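Local structure of endoglucanase (Clostridium thermocellum, 2E4T) at residues K205-I208 with E209-A213; P301-I304 with E305-K308; A402-N405 with L406-Y410. The protein acts as an endo-acting cellulase and xyloglucanase, probably cutting internal beta-1,4-glucosidic bonds, through the glycoside hydrolase family 44 domain that this chain represents. One frame throughout, in Å; residues are numbered along the deposited sequence.

Contact 1 (K205-I208 with E209-A213)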
loop_
_atom_site.group_PDB
_atom_site.type_symbol
_atom_site.label_atom_id
_atom_site.label_comp_id
_atom_site.label_asym_id
_atom_site.label_seq_id
_atom_site.Cartn_x
_atom_site.Cartn_y
_atom_site.Cartn_z
ATOM N N LYS A 205 15.072 4.571 -19.531
ATOM C CA LYS A 205 16.412 5.048 -19.163
ATOM C C LYS A 205 16.326 6.236 -18.192
ATOM O O LYS A 205 17.099 6.279 -17.214
ATOM C CB LYS A 205 17.213 5.449 -20.397
ATOM C CG LYS A 205 17.698 4.247 -21.197
ATOM C CD LYS A 205 18.585 4.668 -22.378
ATOM C CE LYS A 205 17.970 5.640 -23.377
ATOM N NZ LYS A 205 16.743 5.102 -24.032
ATOM N N GLU A 206 15.441 7.202 -18.432
ATOM C CA GLU A 206 15.355 8.336 -17.526
ATOM C C GLU A 206 14.915 7.847 -16.138
ATOM O O GLU A 206 15.426 8.321 -15.115
ATOM C CB GLU A 206 14.350 9.384 -18.059
ATOM C CG GLU A 206 14.123 10.534 -17.084
ATOM C CD GLU A 206 13.152 11.628 -17.467
ATOM O OE1 GLU A 206 13.244 12.184 -18.576
ATOM O OE2 GLU A 206 12.232 11.848 -16.662
ATOM N N LEU A 207 13.908 6.953 -16.103
ATOM C CA LEU A 207 13.414 6.533 -14.788
ATOM C C LEU A 207 14.524 5.855 -13.985
ATOM O O LEU A 207 14.664 6.123 -12.770
ATOM C CB LEU A 207 12.177 5.634 -14.954
ATOM C CG LEU A 207 11.522 5.251 -13.644
ATOM C CD1 LEU A 207 11.153 6.455 -12.785
ATOM C CD2 LEU A 207 10.271 4.433 -13.957
ATOM N N ILE A 208 15.308 4.973 -14.623
ATOM C CA ILE A 208 16.423 4.358 -13.855
ATOM C C ILE A 208 17.427 5.385 -13.419
ATOM O O ILE A 208 17.881 5.370 -12.259
ATOM C CB ILE A 208 17.114 3.228 -14.696
ATOM C CG1 ILE A 208 16.179 2.093 -14.994
ATOM C CG2 ILE A 208 18.375 2.762 -14.021
ATOM C CD1 ILE A 208 15.553 1.471 -13.878
ATOM N N GLU A 209 17.826 6.280 -14.341
ATOM C CA GLU A 209 18.846 7.280 -13.972
ATOM C C GLU A 209 18.406 8.067 -12.760
ATOM O O GLU A 209 19.201 8.287 -11.813
ATOM C CB GLU A 209 19.117 8.197 -15.190
ATOM C CG GLU A 209 19.915 7.534 -16.251
ATOM C CD GLU A 209 20.426 8.495 -17.309
ATOM O OE1 GLU A 209 20.316 9.736 -17.147
ATOM O OE2 GLU A 209 20.944 8.007 -18.332
ATOM N N LYS A 210 17.151 8.542 -12.772
ATOM C CA LYS A 210 16.655 9.336 -11.667
ATOM C C LYS A 210 16.560 8.527 -10.383
ATOM O O LYS A 210 16.853 9.030 -9.282
ATOM C CB LYS A 210 15.292 9.919 -12.013
ATOM C CG LYS A 210 15.341 11.047 -13.006
ATOM C CD LYS A 210 13.984 11.569 -13.328
ATOM C CE LYS A 210 14.100 12.886 -14.098
ATOM N NZ LYS A 210 12.892 13.536 -14.296
ATOM N N SER A 211 16.084 7.290 -10.509
ATOM C CA SER A 211 15.891 6.468 -9.320
ATOM C C SER A 211 17.218 6.215 -8.604
ATOM O O SER A 211 17.339 6.296 -7.371
ATOM C CB SER A 211 15.252 5.131 -9.717
ATOM O OG SER A 211 13.976 5.340 -10.301
ATOM N N VAL A 212 18.247 5.856 -9.405
ATOM C CA VAL A 212 19.564 5.612 -8.878
ATOM C C VAL A 212 20.123 6.864 -8.219
ATOM O O VAL A 212 20.690 6.832 -7.115
ATOM C CB VAL A 212 20.499 5.074 -9.974
ATOM C CG1 VAL A 212 21.936 5.012 -9.549
ATOM C CG2 VAL A 212 20.028 3.684 -10.426
ATOM N N ALA A 213 20.043 8.001 -8.949
ATOM C CA ALA A 213 20.612 9.236 -8.436
ATOM C C ALA A 213 19.899 9.699 -7.152
ATOM O O ALA A 213 20.558 10.152 -6.188
ATOM C CB ALA A 213 20.596 10.309 -9.496
#
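Four successive backbone bonds, from Glu-209, Lys-210, Ser-211 and Val-212 N back to the carbonyls of Lys-205, Glu-206, Leu-207 and Ile-208, show 205-213 to be one regular alpha-helical run, with Lys-210 N 2.9 Å from Glu-206 O. Leu-207 O is gripped twice by Ser-211. Ser-211 N lies 2.9 Å from Leu-207 O on one face of the carbonyl plane, while Ser-211 OG donates at 2.7 Å to Leu-207 O from the other face, 37° out of that plane. The serine torsion (chi1 -62°) explains the second bond: it sets OG beside its own backbone N, facing the preceding turn, so the buried hydroxyl is satisfied within the helix. One turn's spacing also pairs Glu-206 with Lys-210. Their extended chains run side by side in the same direction, Glu-206 CG meeting Lys-210 CE at 3.8 Å, and end in a salt bridge of 3.0 Å between Lys-210 NZ and Glu-206 OE2. The ammonium approaches from above the carboxylate, 60° out of its plane. Both side chains were modelled in two conformers, so this pairing need not be permanent. The strongest polar partners of the pair lie elsewhere, in loops beyond the helix: His-198 NE2 for Glu-206 OE2 and Ala-111 O for Lys-210 NZ. On another flank, Ile-208 CG2 touches Val-212 CG2 at 4.1 Å, an apolar i to i+4 contact between branches that slant across one another. These two residues face helix 257-272, Ile-208 against Tyr-260 and Tyr-261, Val-212 against Met-265 and Ala-268. Leu-207 meets Pro-187 and Leu-241. Helix 204-221 packs beside 257-272 and lies in the beta-alpha-beta crossover between parallel barrel strands 180-183 and 226-232.

Contact 2 (P301-I304 with E305-K308)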
loop_
_atom_site.group_PDB
_atom_site.type_symbol
_atom_site.label_atom_id
_atom_site.label_comp_id
_atom_site.label_asym_id
_atom_site.label_seq_id
_atom_site.Cartn_x
_atom_site.Cartn_y
_atom_site.Cartn_z
ATOM N N PRO A 301 -23.460 -0.238 -5.394
ATOM C CA PRO A 301 -23.546 -1.268 -4.335
ATOM C C PRO A 301 -24.845 -2.089 -4.372
ATOM O O PRO A 301 -24.929 -3.092 -3.664
ATOM C CB PRO A 301 -23.436 -0.471 -3.028
ATOM C CG PRO A 301 -23.919 0.874 -3.379
ATOM C CD PRO A 301 -23.601 1.121 -4.842
ATOM N N ARG A 302 -25.826 -1.676 -5.189
ATOM C CA ARG A 302 -27.021 -2.506 -5.403
ATOM C C ARG A 302 -26.774 -3.656 -6.346
ATOM O O ARG A 302 -27.622 -4.538 -6.475
ATOM C CB ARG A 302 -28.180 -1.684 -5.957
ATOM C CG ARG A 302 -28.691 -0.658 -4.981
ATOM C CD ARG A 302 -28.238 0.723 -5.233
ATOM N NE ARG A 302 -28.687 1.181 -6.545
ATOM C CZ ARG A 302 -28.265 2.306 -7.106
ATOM N NH1 ARG A 302 -27.386 3.070 -6.462
ATOM N NH2 ARG A 302 -28.706 2.656 -8.312
ATOM N N ASN A 303 -25.662 -3.625 -7.092
ATOM C CA ASN A 303 -25.438 -4.602 -8.147
ATOM C C ASN A 303 -24.798 -5.847 -7.516
ATOM O O ASN A 303 -23.587 -5.879 -7.183
ATOM C CB ASN A 303 -24.527 -3.983 -9.209
ATOM C CG ASN A 303 -24.351 -4.886 -10.410
ATOM O OD1 ASN A 303 -24.292 -6.117 -10.309
ATOM N ND2 ASN A 303 -24.293 -4.253 -11.587
ATOM N N ILE A 304 -25.654 -6.837 -7.263
ATOM C CA ILE A 304 -25.235 -8.020 -6.514
ATOM C C ILE A 304 -24.112 -8.743 -7.260
ATOM O O ILE A 304 -23.191 -9.249 -6.608
ATOM C CB ILE A 304 -26.423 -8.962 -6.258
ATOM C CG1 ILE A 304 -27.523 -8.217 -5.516
ATOM C CG2 ILE A 304 -25.995 -10.220 -5.557
ATOM C CD1 ILE A 304 -27.127 -7.606 -4.203
ATOM N N GLU A 305 -24.165 -8.836 -8.587
ATOM C CA GLU A 305 -23.091 -9.478 -9.326
ATOM C C GLU A 305 -21.761 -8.738 -9.178
ATOM O O GLU A 305 -20.689 -9.372 -9.079
ATOM C CB GLU A 305 -23.469 -9.689 -10.801
ATOM C CG GLU A 305 -24.543 -10.722 -10.996
ATOM C CD GLU A 305 -23.985 -12.116 -10.737
ATOM O OE1 GLU A 305 -22.840 -12.408 -11.193
ATOM O OE2 GLU A 305 -24.662 -12.909 -10.054
ATOM N N THR A 306 -21.803 -7.413 -9.131
ATOM C CA THR A 306 -20.550 -6.672 -8.843
ATOM C C THR A 306 -20.047 -7.014 -7.439
ATOM O O THR A 306 -18.842 -7.207 -7.221
ATOM C CB THR A 306 -20.711 -5.162 -8.995
ATOM O OG1 THR A 306 -21.430 -4.848 -10.191
ATOM C CG2 THR A 306 -19.379 -4.442 -8.961
ATOM N N ASN A 307 -20.987 -7.011 -6.476
ATOM C CA ASN A 307 -20.582 -7.316 -5.088
ATOM C C ASN A 307 -19.975 -8.724 -4.983
ATOM O O ASN A 307 -18.969 -8.918 -4.256
ATOM C CB ASN A 307 -21.775 -7.196 -4.179
ATOM C CG ASN A 307 -22.350 -5.793 -4.122
ATOM O OD1 ASN A 307 -21.653 -4.795 -4.435
ATOM N ND2 ASN A 307 -23.611 -5.685 -3.674
ATOM N N LYS A 308 -20.562 -9.698 -5.700
ATOM C CA LYS A 308 -20.025 -11.064 -5.678
ATOM C C LYS A 308 -18.625 -11.081 -6.307
ATOM O O LYS A 308 -17.736 -11.785 -5.809
ATOM C CB LYS A 308 -20.979 -12.018 -6.367
ATOM C CG LYS A 308 -22.197 -12.292 -5.538
ATOM C CD LYS A 308 -23.186 -13.196 -6.265
ATOM C CE LYS A 308 -24.359 -13.557 -5.325
ATOM N NZ LYS A 308 -25.378 -14.330 -6.065
#
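The Asn-303 amide carries Thr-306 over one face: Thr-306 OG1 stands 2.9 Å above Asn-303 CG, too poorly angled for a hydrogen bond to either amide atom. Toward the same face comes Thr-306 N, which donates to Asn-303 OD1 at 3.0 Å from 56° above the carbonyl plane. Asn-307 works in its amide plane instead. Its ND2 reaches Pro-301 O at 2.9 Å, with that oxygen only 4° out of the amide plane, and a further bond joins ND2 to Tyr-455 OH; Asn-307 OD1 accepts from Arg-310 NH1. Asn-303 is the N-cap of helix 304-312. Its CG sits opposite the backbone N (chi1 -174°), which carries OD1 over the first turn, while Asn-303 O takes Asn-307 N at 2.9 Å. Outside the polar cluster, Ile-304 CG2 rests 3.7 Å from Lys-308 CE. The hydroxyl above the cap is held by Glu-293 and Gly-290 O, and Asn-303 ND2 by Gly-291 O, which gives both partners further bonds outside the two segments. Chemically, the side-chain oxygen supplies the acceptor that a first-turn amide lacks, and the partial negative charge on OD1 probably complements the positive end of the helix dipole.

Contact 3 (A402-N405 with L406-Y410)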
loop_
_atom_site.group_PDB
_atom_site.type_symbol
_atom_site.label_atom_id
_atom_site.label_comp_id
_atom_site.label_asym_id
_atom_site.label_seq_id
_atom_site.Cartn_x
_atom_site.Cartn_y
_atom_site.Cartn_z
ATOM N N ALA A 402 -13.503 -1.150 8.958
ATOM C CA ALA A 402 -13.744 -2.308 9.821
ATOM C C ALA A 402 -12.782 -3.449 9.422
ATOM O O ALA A 402 -12.286 -4.181 10.288
ATOM C CB ALA A 402 -15.174 -2.759 9.711
ATOM N N GLY A 403 -12.577 -3.652 8.111
ATOM C CA GLY A 403 -11.668 -4.698 7.651
ATOM C C GLY A 403 -10.247 -4.502 8.186
ATOM O O GLY A 403 -9.564 -5.478 8.561
ATOM N N ILE A 404 -9.805 -3.232 8.231
ATOM C CA ILE A 404 -8.490 -2.920 8.808
ATOM C C ILE A 404 -8.500 -3.185 10.331
ATOM O O ILE A 404 -7.614 -3.873 10.859
ATOM C CB ILE A 404 -8.090 -1.452 8.496
ATOM C CG1 ILE A 404 -7.914 -1.275 6.988
ATOM C CG2 ILE A 404 -6.850 -1.075 9.267
ATOM C CD1 ILE A 404 -7.844 0.187 6.544
ATOM N N ASN A 405 -9.484 -2.597 11.051
ATOM C CA ASN A 405 -9.509 -2.765 12.511
ATOM C C ASN A 405 -9.661 -4.217 12.925
ATOM O O ASN A 405 -9.240 -4.585 14.037
ATOM C CB ASN A 405 -10.640 -1.926 13.132
ATOM C CG ASN A 405 -10.253 -0.475 13.278
ATOM O OD1 ASN A 405 -9.093 -0.089 13.351
ATOM N ND2 ASN A 405 -11.318 0.377 13.366
ATOM N N LEU A 406 -10.258 -5.068 12.094
ATOM C CA LEU A 406 -10.372 -6.490 12.447
ATOM C C LEU A 406 -8.954 -7.070 12.697
ATOM O O LEU A 406 -8.805 -8.002 13.514
ATOM C CB LEU A 406 -11.096 -7.242 11.363
ATOM C CG LEU A 406 -11.609 -8.629 11.779
ATOM C CD1 LEU A 406 -12.690 -8.574 12.833
ATOM C CD2 LEU A 406 -12.077 -9.396 10.524
ATOM N N TYR A 407 -7.954 -6.544 11.974
ATOM C CA TYR A 407 -6.574 -6.938 12.185
ATOM C C TYR A 407 -5.857 -6.091 13.219
ATOM O O TYR A 407 -5.040 -6.624 13.988
ATOM C CB TYR A 407 -5.769 -6.870 10.880
ATOM C CG TYR A 407 -6.147 -7.955 9.903
ATOM C CD1 TYR A 407 -5.339 -9.114 9.781
ATOM C CD2 TYR A 407 -7.282 -7.844 9.099
ATOM C CE1 TYR A 407 -5.655 -10.115 8.897
ATOM C CE2 TYR A 407 -7.641 -8.854 8.219
ATOM C CZ TYR A 407 -6.803 -10.002 8.083
ATOM O OH TYR A 407 -7.124 -11.032 7.238
ATOM N N THR A 408 -6.071 -4.783 13.242
ATOM C CA THR A 408 -5.208 -3.900 14.011
ATOM C C THR A 408 -5.748 -3.521 15.371
ATOM O O THR A 408 -4.965 -3.016 16.211
ATOM C CB THR A 408 -4.930 -2.593 13.216
ATOM O OG1 THR A 408 -6.222 -1.972 13.083
ATOM C CG2 THR A 408 -4.272 -2.848 11.898
ATOM N N ASN A 409 -7.054 -3.661 15.596
ATOM C CA ASN A 409 -7.647 -3.124 16.834
ATOM C C ASN A 409 -9.056 -3.712 16.923
ATOM O O ASN A 409 -10.083 -2.998 16.818
ATOM C CB ASN A 409 -7.659 -1.607 16.828
ATOM C CG ASN A 409 -7.963 -1.044 18.202
ATOM O OD1 ASN A 409 -8.396 -1.770 19.123
ATOM N ND2 ASN A 409 -7.683 0.234 18.379
ATOM N N TYR A 410 -9.139 -5.027 17.107
ATOM C CA TYR A 410 -10.439 -5.657 16.984
ATOM C C TYR A 410 -11.365 -5.420 18.174
ATOM O O TYR A 410 -12.587 -5.559 18.032
ATOM C CB TYR A 410 -10.319 -7.173 16.667
ATOM C CG TYR A 410 -9.573 -7.959 17.703
ATOM C CD1 TYR A 410 -10.150 -8.356 18.906
ATOM C CD2 TYR A 410 -8.253 -8.325 17.489
ATOM C CE1 TYR A 410 -9.391 -9.095 19.829
ATOM C CE2 TYR A 410 -7.508 -9.030 18.417
ATOM C CZ TYR A 410 -8.072 -9.418 19.559
ATOM O OH TYR A 410 -7.315 -10.121 20.468
#
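The buried flank of 402-410 is built round Ile-404 O, which accepts from two amides. Thr-408 N arrives at 3.0 Å from Ile-404 O, in the carbonyl plane (i to i+4); Tyr-407 N comes in at 2.9 Å to Ile-404 O from 50° above that plane (i to i+3). The latter is consistent with a local tightening at Tyr-407, although Thr-408 and Asn-409 keep i to i+4 spacing, and it diverts that amide from Gly-403 O. What meets Gly-403 O is the edge of the Tyr-407 ring, CD2 lying 3.3 Å from it and in plane; chi1 of -71°, with CG beside the backbone N, lays the ring back against this oxygen, buried with no polar partner in the model. Ile-404 CG2 lies alongside the Thr-408 methyl CG2 at 4.1 Å. Here helix 398-408 ends, leading from barrel strand 388-391 of the TIM-like fold into the beta-sheet domain: Leu-406 packs on Ile-449 and Ala-509, while Tyr-407 OH bonds back to Ala-375 O. On the partly exposed side, the Asn-405 and Asn-409 side chains are only loosely joined to each other: amide planes 73° apart, Asn-405 OD1 4.1 Å from Asn-409 CB. Only backbones bond there, Asn-409 N to Asn-405 O at 2.8 Å. The amides find their partners elsewhere: Asn-405 OD1 accepts from Thr-37 N, Asn-405 ND2 holds a glycerol probably from crystallisation, and Asn-409 joins Thr-37 and Gly-414. The Asn-405 side chain lies about 5 Å from that of the zinc ligand Glu-401 and about 8 Å from the zinc ion.

From the N terminus the contacts come strictly in series, none nesting in or crossing another, and each closes only a helical turn or a cap. Contact 1 belongs to the barrel alone. Contact 2 starts helix 304-312, within the long connection from strand 279-284 to 354-360, and contact 3 ends helix 398-408 and hands the chain to strand 420-426; both lie toward the beta-sheet domain and tie the barrel to it. Contact 1 lies across the chain's centre from both others, its centre about 43 Å from that of contact 2 and about 38 Å from that of contact 3; the centres of contacts 2 and 3 are about 24 Å apart.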